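Local coordinates for protein methylenetetrahydrofolate--tRNA-(uracil-5-)-methyltransferase trmFO (Thermus thermophilus, PDB 3G5R) that probably catalyses the FAD- and folate-dependent methylation of uridine 54 in tRNA, using 5,10-methylenetetrahydrofolate as the one-carbon donor, at residues R309-N314 against G335-V340. Sequence-based numbering, arbitrary orientation.
Sequences RNTYLN and GVLAGV. With THG ((6S)-5,6,7,8-tetrahydrofolate), chain C; FAD (flavin-adenine dinucleotide), chain B; EDO (1,2-ethanediol), chain E.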
# COMPACT_ATOMS: atom_id res chain seq x y z
N ARG A 309 4.07 -13.64 2.38
CA ARG A 309 4.68 -13.40 3.68
C ARG A 309 5.00 -11.90 3.74
O ARG A 309 5.75 -11.39 2.92
CB ARG A 309 5.95 -14.24 3.81
CG ARG A 309 6.86 -13.84 4.95
CD ARG A 309 6.38 -14.39 6.29
NE ARG A 309 7.34 -14.03 7.32
CZ ARG A 309 7.26 -12.93 8.06
NH1 ARG A 309 6.25 -12.09 7.89
NH2 ARG A 309 8.19 -12.67 8.97
N ASN A 310 4.40 -11.21 4.70
CA ASN A 310 4.42 -9.75 4.72
C ASN A 310 3.96 -9.24 6.08
O ASN A 310 2.77 -9.21 6.37
CB ASN A 310 3.48 -9.23 3.63
CG ASN A 310 3.60 -7.73 3.40
OD1 ASN A 310 4.49 -7.27 2.68
ND2 ASN A 310 2.68 -6.96 3.99
N THR A 311 4.91 -8.85 6.93
CA THR A 311 4.57 -8.29 8.24
C THR A 311 4.11 -6.84 8.09
O THR A 311 4.82 -6.02 7.51
CB THR A 311 5.78 -8.36 9.19
OG1 THR A 311 6.07 -9.74 9.46
CG2 THR A 311 5.48 -7.64 10.49
N TYR A 312 2.91 -6.54 8.59
CA TYR A 312 2.41 -5.16 8.52
C TYR A 312 1.40 -4.86 9.62
O TYR A 312 0.81 -5.77 10.20
CB TYR A 312 1.81 -4.86 7.14
CG TYR A 312 0.49 -5.55 6.85
CD1 TYR A 312 0.44 -6.90 6.54
CD2 TYR A 312 -0.70 -4.83 6.86
CE1 TYR A 312 -0.76 -7.53 6.27
CE2 TYR A 312 -1.91 -5.45 6.59
CZ TYR A 312 -1.93 -6.80 6.29
OH TYR A 312 -3.13 -7.41 6.02
N LEU A 313 1.22 -3.57 9.89
CA LEU A 313 0.32 -3.11 10.93
C LEU A 313 -1.06 -2.77 10.39
O LEU A 313 -1.22 -2.46 9.21
CB LEU A 313 0.89 -1.86 11.59
CG LEU A 313 2.22 -2.04 12.32
CD1 LEU A 313 2.80 -0.68 12.68
CD2 LEU A 313 2.02 -2.90 13.56
N ASN A 314 -2.06 -2.83 11.26
CA ASN A 314 -3.39 -2.34 10.91
C ASN A 314 -3.38 -0.82 10.96
O ASN A 314 -3.68 -0.22 11.99
CB ASN A 314 -4.46 -2.90 11.85
CG ASN A 314 -5.86 -2.69 11.32
OD1 ASN A 314 -6.25 -1.57 10.98
ND2 ASN A 314 -6.63 -3.77 11.24
N GLY A 335 6.86 2.46 5.24
CA GLY A 335 7.13 1.29 4.41
C GLY A 335 6.09 0.21 4.59
O GLY A 335 4.96 0.46 5.01
N VAL A 336 6.47 -1.02 4.25
CA VAL A 336 5.57 -2.16 4.35
C VAL A 336 4.97 -2.29 5.76
O VAL A 336 3.80 -2.63 5.90
CB VAL A 336 6.28 -3.45 3.94
CG1 VAL A 336 5.53 -4.68 4.43
CG2 VAL A 336 6.46 -3.48 2.42
N LEU A 337 5.76 -2.02 6.79
CA LEU A 337 5.24 -2.11 8.16
C LEU A 337 4.01 -1.21 8.36
O LEU A 337 3.11 -1.54 9.14
CB LEU A 337 6.32 -1.74 9.19
CG LEU A 337 5.94 -1.91 10.66
CD1 LEU A 337 5.74 -3.39 11.00
CD2 LEU A 337 7.01 -1.30 11.56
N ALA A 338 3.97 -0.08 7.66
CA ALA A 338 2.86 0.86 7.80
C ALA A 338 1.66 0.49 6.95
O ALA A 338 0.62 1.15 7.02
CB ALA A 338 3.32 2.28 7.48
N GLY A 339 1.80 -0.54 6.13
CA GLY A 339 0.67 -1.00 5.34
C GLY A 339 0.69 -0.67 3.86
O GLY A 339 -0.32 -0.82 3.19
N VAL A 340 1.83 -0.22 3.34
CA VAL A 340 1.95 -0.04 1.89
C VAL A 340 2.70 -1.21 1.25
O VAL A 340 3.24 -2.07 1.94
CB VAL A 340 2.65 1.29 1.50
CG1 VAL A 340 1.90 2.47 2.11
CG2 VAL A 340 4.12 1.27 1.93
N3 THG C . 5.61 -8.17 -1.05
C2 THG C . 5.96 -9.22 -0.26
N1 THG C . 6.47 -10.37 -0.83
C8A THG C . 6.63 -10.45 -2.18
C4A THG C . 6.27 -9.36 -3.01
C4 THG C . 5.77 -8.25 -2.45
N8 THG C . 7.18 -11.70 -2.81
C7 THG C . 7.62 -11.61 -4.21
C6 THG C . 6.69 -10.71 -5.02
N5 THG C . 6.47 -9.45 -4.42
O4 THG C . 5.41 -7.16 -3.25
N2 THG C . 5.82 -9.13 1.17
PA FAD B . 12.81 -3.29 3.58
O1A FAD B . 12.79 -4.80 3.67
O2A FAD B . 13.37 -2.74 2.30
O5B FAD B . 13.68 -2.69 4.78
C5B FAD B . 13.46 -3.09 6.11
C4B FAD B . 14.84 -3.15 6.76
O4B FAD B . 14.67 -3.35 8.15
C3B FAD B . 15.68 -4.31 6.25
O3B FAD B . 16.96 -3.81 5.89
C2B FAD B . 15.78 -5.26 7.43
O2B FAD B . 17.04 -5.89 7.47
C1B FAD B . 15.63 -4.30 8.59
N9A FAD B . 15.12 -4.87 9.85
C8A FAD B . 14.07 -5.73 10.03
N7A FAD B . 13.94 -5.96 11.36
C5A FAD B . 14.88 -5.23 12.02
C6A FAD B . 15.20 -5.09 13.37
N6A FAD B . 14.38 -5.58 14.30
N1A FAD B . 16.24 -4.27 13.73
C2A FAD B . 16.97 -3.59 12.77
N3A FAD B . 16.66 -3.74 11.44
C4A FAD B . 15.63 -4.55 11.08
N1 FAD B . 8.27 -4.46 -4.02
C2 FAD B . 8.25 -3.98 -5.31
O2 FAD B . 7.88 -2.83 -5.54
N3 FAD B . 8.63 -4.79 -6.37
C4 FAD B . 9.05 -6.08 -6.11
O4 FAD B . 9.39 -6.81 -7.05
C4X FAD B . 9.08 -6.57 -4.81
N5 FAD B . 9.49 -7.86 -4.55
C5X FAD B . 9.52 -8.32 -3.25
C6 FAD B . 9.94 -9.61 -3.00
C7 FAD B . 9.98 -10.09 -1.70
C7M FAD B . 10.43 -11.50 -1.43
C8 FAD B . 9.59 -9.27 -0.64
C8M FAD B . 9.62 -9.77 0.77
C9 FAD B . 9.17 -7.96 -0.90
C9A FAD B . 9.13 -7.49 -2.20
N10 FAD B . 8.69 -6.19 -2.45
C10 FAD B . 8.69 -5.74 -3.75
C1' FAD B . 7.77 -5.49 -1.47
C2' FAD B . 8.32 -4.17 -0.89
O2' FAD B . 8.10 -3.07 -1.75
C3' FAD B . 9.80 -4.28 -0.54
O3' FAD B . 9.94 -5.26 0.46
C4' FAD B . 10.39 -2.95 -0.05
O4' FAD B . 11.78 -3.09 0.06
C5' FAD B . 9.82 -2.55 1.31
O5' FAD B . 10.54 -1.44 1.83
P FAD B . 10.72 -1.33 3.42
O1P FAD B . 9.36 -1.23 4.05
O2P FAD B . 11.67 -0.21 3.75
O3P FAD B . 11.31 -2.78 3.84
C1 EDO E . -4.04 -6.12 9.58
O1 EDO E . -5.27 -6.60 9.02
C2 EDO E . -3.89 -6.69 11.00
O2 EDO E . -4.95 -6.20 11.82
O HOH W 1 2.28 -3.85 3.91
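V336 meets the strand with one methyl and the flavin cofactor with the other. Its CG1, anti to the backbone N (chi1 162°), lies 3.3 Å from N310 OD1 and close to T311 O, a buried carbonyl oxygen without a hydrogen-bond partner; CG2 rests on the ribityl chain of FAD, 3.7 Å from C5'. V336 N donates to FAD O1P (2.9 Å), next to G335, where a side chain would collide with the phosphate. N310 OD1 accepts from tetrahydrofolate N2 at 2.7 Å, and R309 O takes a second bond from the same amino group. The amide's other end, ND2, donates to a water that in turn donates to V336 O and V340 O, so both ends of N310 are gripped. With an alanine here, tetrahydrofolate N2 would probably keep R309 O but lose its second acceptor, and the water its link to the strand. V336 O also lies 3.2 Å from Y312 CB. L337 O receives the single direct hydrogen bond between the segments, from L313 N (2.9 Å, N-H...O 153°), the donor tilted 27° from the carbonyl plane; the two leucine side chains cross at a slant, L337 CG 3.9 Å from L313 CD1. G339 CA sits obliquely near the Y312 ring, whose OH is hydrogen-bonded to F390 O. Edge strand 301-313 of the six-stranded antiparallel sheet is thus tied to the 3-10 turn between strand 331-333 and helix 343-362, part of the Rossmann-type FAD domain, where folate and flavin sites adjoin.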